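Local structure of aldehyde dehydrogenase (Trypanosoma brucei, 5MYP) at residues K59-H62 with R66-R69; G125-P130 with E365-I370; V121-T126 with L132-P137. The protein probably oxidises aldehydes to carboxylic acids with NAD+ as the electron acceptor. One frame throughout, in Å; residues are numbered along the deposited sequence.

How the contacts relate
Contacts 1 and 3 are both buried, while contact 2 is only partly buried and lies beside the predicted active-site cysteine C259. Contact 3 joins the sheet to the helix of a beta-alpha-beta unit, and contact 2 starts from the same loop, sharing G125 and T126 with it, then crosses the cleft to the other sheet-bearing half of the chain. Contact 1 lies further from the centre of the chain, at a helix-to-helix turn whose R67 touches N128-P130. The chemistry follows place: backbone and histidine hydrogen bonds in contact 1, aromatic contact at the cleft in contact 2, and aliphatic packing with one bridging water in contact 3.

Contact 1: K59-H62 with R66-R69; sequences KAIH and RRHR
The C-terminal end of helix 54-65 and the short turn that leads into helix 69-95 meet here through H62 and the backbone of R66 and R67. R66 is the first residue to leave the helix, and it does so with positive phi (54°), reversing the chain so that it runs back past the last turn. Its N donates to H62 O at 2.7 Å, which prolongs the helical pattern by one bond, although the donor sits above the carbonyl plane.

The H62 ring then grips the turn a second time. With CG anti to the backbone N (chi1 178°), the ring leans over the reversing chain, R66 CA lying over one face. H62 ND1 donates to R67 O at 3.2 Å; the acceptor lies almost in the ring plane, yet the nitrogen stands well above the carbonyl plane. A histidine suits this place because its ring N-H can reach a loop carbonyl beside the helix end.

One residue earlier, the buried I61 offers its CG2 to one face of the R67 guanidinium, 3.6 Å from R67 CZ in one of two modelled conformers. An apolar methyl suits that face, since the polar edges are used by others: R67 forms a salt bridge with E76 and a hydrogen bond with N254. R66 points away, bonding Y313 O and pairing with E309. H68 stacks on Y477 of the second subunit. Thus a left-handed residue ends helix 54-65 and, one residue on, H68 N-caps helix 69-95 through D70 N, making a short helix-turn-helix connection in the aldehyde dehydrogenase fold.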
loop_
_atom_site.group_PDB
_atom_site.type_symbol
_atom_site.label_atom_id
_atom_site.label_comp_id
_atom_site.label_asym_id
_atom_site.label_seq_id
_atom_site.Cartn_x
_atom_site.Cartn_y
_atom_site.Cartn_z
ATOM N N LYS A 59 -3.791 -9.335 -34.450
ATOM C CA LYS A 59 -4.176 -8.446 -35.555
ATOM C C LYS A 59 -4.637 -7.067 -35.075
ATOM O O LYS A 59 -4.287 -6.053 -35.681
ATOM C CB LYS A 59 -5.274 -9.091 -36.412
ATOM C CG LYS A 59 -4.801 -10.296 -37.210
ATOM C CD LYS A 59 -4.148 -9.877 -38.519
ATOM C CE LYS A 59 -5.187 -9.588 -39.599
ATOM N NZ LYS A 59 -4.576 -9.289 -40.927
ATOM N N ALA A 60 -5.427 -7.036 -34.000
ATOM C CA ALA A 60 -5.891 -5.767 -33.416
ATOM C C ALA A 60 -4.724 -4.969 -32.830
ATOM O O ALA A 60 -4.635 -3.745 -33.015
ATOM C CB ALA A 60 -6.941 -6.022 -32.342
ATOM N N ILE A 61 -3.841 -5.670 -32.119
ATOM C CA ILE A 61 -2.630 -5.061 -31.565
ATOM C C ILE A 61 -1.706 -4.581 -32.695
ATOM O O ILE A 61 -1.104 -3.507 -32.589
ATOM C CB ILE A 61 -1.921 -6.021 -30.574
ATOM C CG1 ILE A 61 -2.771 -6.160 -29.299
ATOM C CG2 ILE A 61 -0.512 -5.532 -30.223
ATOM C CD1 ILE A 61 -2.487 -7.411 -28.493
ATOM N N HIS A 62 -1.621 -5.355 -33.776
ATOM C CA HIS A 62 -0.890 -4.925 -34.969
ATOM C C HIS A 62 -1.478 -3.645 -35.583
ATOM O O HIS A 62 -0.732 -2.764 -36.008
ATOM C CB HIS A 62 -0.856 -6.026 -36.028
ATOM C CG HIS A 62 -0.166 -5.612 -37.284
ATOM N ND1 HIS A 62 1.199 -5.711 -37.440
ATOM C CD2 HIS A 62 -0.638 -5.045 -38.418
ATOM C CE1 HIS A 62 1.534 -5.246 -38.626
ATOM N NE2 HIS A 62 0.440 -4.835 -39.241
ATOM N N ARG A 66 1.375 -1.454 -34.822
ATOM C CA ARG A 66 2.240 -2.028 -35.885
ATOM C C ARG A 66 3.287 -3.005 -35.319
ATOM O O ARG A 66 4.405 -3.127 -35.841
ATOM C CB ARG A 66 2.891 -0.944 -36.752
ATOM C CG ARG A 66 3.281 -1.438 -38.146
ATOM C CD ARG A 66 3.761 -0.306 -39.030
ATOM N NE ARG A 66 4.983 0.303 -38.504
ATOM C CZ ARG A 66 5.371 1.566 -38.689
ATOM N NH1 ARG A 66 4.641 2.425 -39.397
ATOM N NH2 ARG A 66 6.513 1.977 -38.145
ATOM N N ARG A 67 2.905 -3.696 -34.246
ATOM C CA ARG A 67 3.761 -4.659 -33.581
ATOM C C ARG A 67 3.551 -6.012 -34.259
ATOM O O ARG A 67 2.409 -6.403 -34.530
ATOM C CB ARG A 67 3.401 -4.700 -32.093
ATOM C CG ARG A 67 4.275 -5.606 -31.249
ATOM C CD ARG A 67 4.691 -4.953 -29.933
ATOM N NE ARG A 67 3.632 -4.240 -29.216
ATOM C CZ ARG A 67 2.648 -4.822 -28.541
ATOM N NH1 ARG A 67 2.544 -6.141 -28.518
ATOM N NH2 ARG A 67 1.753 -4.081 -27.904
ATOM N N HIS A 68 4.649 -6.709 -34.551
ATOM C CA HIS A 68 4.596 -8.016 -35.226
ATOM C C HIS A 68 3.946 -9.062 -34.315
ATOM O O HIS A 68 4.116 -9.012 -33.093
ATOM C CB HIS A 68 6.008 -8.467 -35.623
ATOM C CG HIS A 68 6.038 -9.595 -36.610
ATOM N ND1 HIS A 68 5.896 -10.916 -36.241
ATOM C CD2 HIS A 68 6.224 -9.599 -37.951
ATOM C CE1 HIS A 68 5.972 -11.683 -37.314
ATOM N NE2 HIS A 68 6.175 -10.909 -38.364
ATOM N N ARG A 69 3.198 -9.985 -34.922
ATOM C CA ARG A 69 2.487 -11.057 -34.207
ATOM C C ARG A 69 3.357 -11.787 -33.182
ATOM O O ARG A 69 2.942 -12.006 -32.044
ATOM C CB ARG A 69 1.927 -12.072 -35.208
ATOM C CG ARG A 69 1.503 -13.393 -34.592
ATOM C CD ARG A 69 1.013 -14.356 -35.651
ATOM N NE ARG A 69 0.894 -15.706 -35.111
ATOM C CZ ARG A 69 -0.193 -16.216 -34.532
ATOM N NH1 ARG A 69 -1.311 -15.503 -34.405
ATOM N NH2 ARG A 69 -0.165 -17.467 -34.080
#

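Contact 2: G125-P130 with E365-I370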
loop_
_atom_site.group_PDB
_atom_site.type_symbol
_atom_site.label_atom_id
_atom_site.label_comp_id
_atom_site.label_asym_id
_atom_site.label_seq_id
_atom_site.Cartn_x
_atom_site.Cartn_y
_atom_site.Cartn_z
ATOM N N GLY A 125 -6.314 0.801 -17.968
ATOM C CA GLY A 125 -5.284 0.277 -18.854
ATOM C C GLY A 125 -4.494 1.364 -19.548
ATOM O O GLY A 125 -4.829 2.547 -19.466
ATOM N N THR A 126 -3.435 0.947 -20.228
ATOM C CA THR A 126 -2.628 1.842 -21.044
ATOM C C THR A 126 -2.542 1.274 -22.470
ATOM O O THR A 126 -3.015 0.162 -22.741
ATOM C CB THR A 126 -1.240 2.111 -20.401
ATOM O OG1 THR A 126 -0.534 3.091 -21.172
ATOM C CG2 THR A 126 -0.404 0.840 -20.285
ATOM N N TRP A 127 -1.946 2.050 -23.366
ATOM C CA TRP A 127 -1.995 1.776 -24.813
ATOM C C TRP A 127 -0.828 0.951 -25.366
ATOM O O TRP A 127 -0.961 0.357 -26.434
ATOM C CB TRP A 127 -2.103 3.087 -25.613
ATOM C CG TRP A 127 -1.029 4.082 -25.315
ATOM C CD1 TRP A 127 -1.097 5.122 -24.434
ATOM C CD2 TRP A 127 0.284 4.120 -25.877
ATOM N NE1 TRP A 127 0.087 5.812 -24.422
ATOM C CE2 TRP A 127 0.955 5.217 -25.296
ATOM C CE3 TRP A 127 0.958 3.339 -26.828
ATOM C CZ2 TRP A 127 2.268 5.555 -25.635
ATOM C CZ3 TRP A 127 2.271 3.667 -27.155
ATOM C CH2 TRP A 127 2.908 4.765 -26.559
ATOM N N ASN A 128 0.309 0.934 -24.669
ATOM C CA ASN A 128 1.555 0.388 -25.241
ATOM C C ASN A 128 1.582 -1.148 -25.306
ATOM O O ASN A 128 2.089 -1.719 -26.276
ATOM C CB ASN A 128 2.799 0.963 -24.533
ATOM C CG ASN A 128 2.932 0.516 -23.088
ATOM O OD1 ASN A 128 1.939 0.296 -22.402
ATOM N ND2 ASN A 128 4.166 0.392 -22.619
ATOM N N TYR A 129 1.038 -1.802 -24.279
ATOM C CA TYR A 129 0.754 -3.242 -24.307
ATOM C C TYR A 129 -0.695 -3.385 -23.846
ATOM O O TYR A 129 -0.958 -3.676 -22.681
ATOM C CB TYR A 129 1.731 -4.018 -23.426
ATOM C CG TYR A 129 3.154 -3.902 -23.922
ATOM C CD1 TYR A 129 3.663 -4.786 -24.877
ATOM C CD2 TYR A 129 3.980 -2.885 -23.463
ATOM C CE1 TYR A 129 4.963 -4.663 -25.343
ATOM C CE2 TYR A 129 5.282 -2.752 -23.921
ATOM C CZ TYR A 129 5.774 -3.639 -24.858
ATOM O OH TYR A 129 7.071 -3.499 -25.308
ATOM N N PRO A 130 -1.643 -3.137 -24.770
ATOM C CA PRO A 130 -3.030 -2.883 -24.388
ATOM C C PRO A 130 -3.833 -4.098 -23.928
ATOM O O PRO A 130 -4.883 -3.908 -23.315
ATOM C CB PRO A 130 -3.634 -2.276 -25.659
ATOM C CG PRO A 130 -2.839 -2.873 -26.768
ATOM C CD PRO A 130 -1.456 -3.075 -26.234
ATOM N N GLU A 365 11.497 11.058 -19.355
ATOM C CA GLU A 365 11.381 9.685 -19.852
ATOM C C GLU A 365 11.255 9.744 -21.369
ATOM O O GLU A 365 10.353 10.396 -21.889
ATOM C CB GLU A 365 10.155 8.982 -19.256
ATOM C CG GLU A 365 9.899 7.572 -19.785
ATOM C CD GLU A 365 8.652 6.923 -19.197
ATOM O OE1 GLU A 365 7.684 7.648 -18.883
ATOM O OE2 GLU A 365 8.636 5.680 -19.042
ATOM N N ILE A 366 12.155 9.064 -22.069
ATOM C CA ILE A 366 12.197 9.137 -23.527
ATOM C C ILE A 366 10.984 8.422 -24.129
ATOM O O ILE A 366 10.238 9.010 -24.926
ATOM C CB ILE A 366 13.539 8.595 -24.071
ATOM C CG1 ILE A 366 14.677 9.509 -23.591
ATOM C CG2 ILE A 366 13.517 8.509 -25.595
ATOM C CD1 ILE A 366 16.066 9.079 -23.992
ATOM N N PHE A 367 10.783 7.166 -23.725
ATOM C CA PHE A 367 9.648 6.356 -24.177
ATOM C C PHE A 367 9.617 6.288 -25.706
ATOM O O PHE A 367 8.597 6.537 -26.351
ATOM C CB PHE A 367 8.338 6.902 -23.591
ATOM C CG PHE A 367 7.323 5.841 -23.291
ATOM C CD1 PHE A 367 7.490 5.009 -22.195
ATOM C CD2 PHE A 367 6.202 5.673 -24.096
ATOM C CE1 PHE A 367 6.561 4.019 -21.908
ATOM C CE2 PHE A 367 5.268 4.688 -23.802
ATOM C CZ PHE A 367 5.448 3.862 -22.713
ATOM N N GLY A 368 10.771 5.960 -26.274
ATOM C CA GLY A 368 10.942 5.950 -27.716
ATOM C C GLY A 368 12.305 5.434 -28.138
ATOM O O GLY A 368 13.102 5.030 -27.293
ATOM N N PRO A 369 12.588 5.448 -29.450
ATOM C CA PRO A 369 13.826 4.853 -29.967
ATOM C C PRO A 369 15.153 5.619 -29.743
ATOM O O PRO A 369 16.165 5.218 -30.317
ATOM C CB PRO A 369 13.539 4.724 -31.477
ATOM C CG PRO A 369 12.058 4.799 -31.598
ATOM C CD PRO A 369 11.661 5.776 -30.547
ATOM N N ILE A 370 15.170 6.672 -28.923
ATOM C CA ILE A 370 16.395 7.440 -28.675
ATOM C C ILE A 370 17.127 6.870 -27.457
ATOM O O ILE A 370 16.532 6.730 -26.388
ATOM C CB ILE A 370 16.103 8.943 -28.441
ATOM C CG1 ILE A 370 15.186 9.514 -29.540
ATOM C CG2 ILE A 370 17.399 9.740 -28.325
ATOM C CD1 ILE A 370 15.650 9.272 -30.962
#
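F367, W127 and N128 meet at the cleft between the Rossmann-like half of the aldehyde dehydrogenase fold, which supplies the loop 125-130, and the half built on the second sheet, which supplies 365-370. F367 contributes most of the buried surface. It reaches in from a left-handed backbone position, and its ring edge, led by CE2, comes against the six-membered ring of W127, 3.6 Å from W127 CZ2. The two planes are steeply inclined, at 82°, and the approach to the indole is oblique. Large, flat aromatic side chains suit the place, since they can bridge two loops whose nearest alpha carbons, N128 CA and F367 CA, are 10.1 Å apart.

W127 gets there by folding its indole between its own N and carbonyl carbon (chi1 55°), while N128 CB lies over the rim of one face. The side chain of F367 lies about 4 Å from that of C259, a predicted active-site residue, and the loop sequences WNYP and EIFGP match family motifs that line the catalytic pocket. In relatives the equivalent asparagine contributes to the oxyanion hole, a role consistent with the position of N128. Its amide is tethered at both ends: OD1 accepts a weak bond from Y129 N, and ND2 donates to Q257 O. That same N128 ND2 rests 3.7 Å from F367 CZ, with amide and ring planes 38° apart.

Contact 3: V121-T126 with L132-P137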
loop_
_atom_site.group_PDB
_atom_site.type_symbol
_atom_site.label_atom_id
_atom_site.label_comp_id
_atom_site.label_asym_id
_atom_site.label_seq_id
_atom_site.Cartn_x
_atom_site.Cartn_y
_atom_site.Cartn_z
ATOM N N VAL A 121 -12.786 -3.665 -7.869
ATOM C CA VAL A 121 -11.489 -3.132 -8.277
ATOM C C VAL A 121 -11.633 -2.422 -9.622
ATOM O O VAL A 121 -12.240 -2.966 -10.548
ATOM C CB VAL A 121 -10.439 -4.260 -8.404
ATOM C CG1 VAL A 121 -9.103 -3.718 -8.908
ATOM C CG2 VAL A 121 -10.277 -4.979 -7.067
ATOM N N LEU A 122 -11.084 -1.215 -9.725
ATOM C CA LEU A 122 -11.000 -0.507 -11.006
ATOM C C LEU A 122 -9.612 -0.722 -11.597
ATOM O O LEU A 122 -8.612 -0.512 -10.913
ATOM C CB LEU A 122 -11.261 0.990 -10.835
ATOM C CG LEU A 122 -11.071 1.890 -12.067
ATOM C CD1 LEU A 122 -12.028 1.512 -13.187
ATOM C CD2 LEU A 122 -11.250 3.351 -11.702
ATOM N N VAL A 123 -9.562 -1.126 -12.865
ATOM C CA VAL A 123 -8.307 -1.261 -13.607
ATOM C C VAL A 123 -8.326 -0.294 -14.785
ATOM O O VAL A 123 -9.174 -0.412 -15.663
ATOM C CB VAL A 123 -8.105 -2.700 -14.126
ATOM C CG1 VAL A 123 -6.805 -2.814 -14.919
ATOM C CG2 VAL A 123 -8.125 -3.680 -12.966
ATOM N N ILE A 124 -7.400 0.664 -14.788
ATOM C CA ILE A 124 -7.259 1.613 -15.891
ATOM C C ILE A 124 -6.055 1.184 -16.723
ATOM O O ILE A 124 -4.925 1.189 -16.241
ATOM C CB ILE A 124 -7.088 3.060 -15.391
ATOM C CG1 ILE A 124 -8.316 3.485 -14.566
ATOM C CG2 ILE A 124 -6.868 4.020 -16.564
ATOM C CD1 ILE A 124 -8.113 4.755 -13.762
ATOM N N GLY A 125 -6.314 0.801 -17.968
ATOM C CA GLY A 125 -5.284 0.277 -18.854
ATOM C C GLY A 125 -4.494 1.364 -19.548
ATOM O O GLY A 125 -4.829 2.547 -19.466
ATOM N N THR A 126 -3.435 0.947 -20.228
ATOM C CA THR A 126 -2.628 1.842 -21.044
ATOM C C THR A 126 -2.542 1.274 -22.470
ATOM O O THR A 126 -3.015 0.162 -22.741
ATOM C CB THR A 126 -1.240 2.111 -20.401
ATOM O OG1 THR A 126 -0.534 3.091 -21.172
ATOM C CG2 THR A 126 -0.404 0.840 -20.285
ATOM N N LEU A 132 -2.084 -7.048 -22.332
ATOM C CA LEU A 132 -1.364 -7.429 -21.111
ATOM C C LEU A 132 -1.713 -6.536 -19.923
ATOM O O LEU A 132 -2.056 -7.029 -18.851
ATOM C CB LEU A 132 0.149 -7.374 -21.339
ATOM C CG LEU A 132 1.052 -7.795 -20.174
ATOM C CD1 LEU A 132 0.947 -9.291 -19.945
ATOM C CD2 LEU A 132 2.494 -7.377 -20.432
ATOM N N LEU A 133 -1.639 -5.225 -20.129
ATOM C CA LEU A 133 -1.738 -4.275 -19.019
ATOM C C LEU A 133 -3.172 -3.903 -18.627
ATOM O O LEU A 133 -3.370 -3.073 -17.736
ATOM C CB LEU A 133 -0.885 -3.034 -19.317
ATOM C CG LEU A 133 0.601 -3.348 -19.546
ATOM C CD1 LEU A 133 1.374 -2.078 -19.865
ATOM C CD2 LEU A 133 1.229 -4.065 -18.357
ATOM N N ILE A 134 -4.164 -4.513 -19.283
ATOM C CA ILE A 134 -5.550 -4.499 -18.802
ATOM C C ILE A 134 -5.938 -5.871 -18.204
ATOM O O ILE A 134 -6.529 -5.921 -17.121
ATOM C CB ILE A 134 -6.537 -3.996 -19.903
ATOM C CG1 ILE A 134 -7.848 -3.494 -19.285
ATOM C CG2 ILE A 134 -6.819 -5.049 -20.963
ATOM C CD1 ILE A 134 -7.783 -2.071 -18.779
ATOM N N LEU A 135 -5.582 -6.972 -18.875
ATOM C CA LEU A 135 -5.957 -8.314 -18.400
ATOM C C LEU A 135 -5.115 -8.853 -17.245
ATOM O O LEU A 135 -5.655 -9.543 -16.377
ATOM C CB LEU A 135 -5.970 -9.340 -19.548
ATOM C CG LEU A 135 -7.051 -9.212 -20.628
ATOM C CD1 LEU A 135 -7.029 -10.456 -21.518
ATOM C CD2 LEU A 135 -8.436 -9.026 -20.024
ATOM N N GLN A 136 -3.812 -8.567 -17.220
ATOM C CA GLN A 136 -2.954 -9.109 -16.150
ATOM C C GLN A 136 -3.397 -8.639 -14.751
ATOM O O GLN A 136 -3.535 -9.474 -13.859
ATOM C CB GLN A 136 -1.457 -8.850 -16.403
ATOM C CG GLN A 136 -0.543 -9.574 -15.423
ATOM C CD GLN A 136 0.906 -9.642 -15.866
ATOM O OE1 GLN A 136 1.397 -8.773 -16.578
ATOM N NE2 GLN A 136 1.621 -10.632 -15.366
ATOM N N PRO A 137 -3.658 -7.324 -14.565
ATOM C CA PRO A 137 -4.240 -6.876 -13.286
ATOM C C PRO A 137 -5.624 -7.471 -12.997
ATOM O O PRO A 137 -5.893 -7.868 -11.866
ATOM C CB PRO A 137 -4.353 -5.350 -13.452
ATOM C CG PRO A 137 -3.405 -5.002 -14.540
ATOM C CD PRO A 137 -3.369 -6.185 -15.455
HETATM O O HOH W 1 -3.328 -1.205 -15.854
#
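The flat group at the centre of this contact is the peptide joining I124 to G125: the tip of I134 comes obliquely from one side, beyond the nitrogen end of the peptide, with I134 CD1 3.3 Å from G125 N. At the oxygen end, a water donates to I124 O at 2.9 Å and to L133 O at 2.7 Å. It gives a donor to each of two carbonyls, both acceptors, and so ties the strand end to the first turn of the helix.

Glycine fits position 125 because I134 CD1 occupies the space where a side chain would begin. I134 reaches that spot with CG1 anti to its backbone N (chi1 -159°) and its chain bent at chi2, so that the slender delta methyl, not the bulky branch, goes in against the strand end.

To one side of this point V123 faces the helix. Its CG1 meets P137 CB, a corner of the pyrrolidine ring, at 3.8 Å, the two side chains crossing at about a right angle. P137 N has no hydrogen to give L133 O one turn back; the water donates to that carbonyl instead, and the helix is kinked there. To the other side T126 CG2 presses on L133 CD1 at 3.4 Å, tighter than usual for two carbons, as the side chains run side by side in the same direction. The side chain of L133 lies about 6 Å from that of C259, a predicted active-site residue.

Strand 121-124 and helix 132-137 run nearly antiparallel, with axes 8.3 Å apart, as in the beta-alpha-beta crossover of a Rossmann-like, dinucleotide-binding fold.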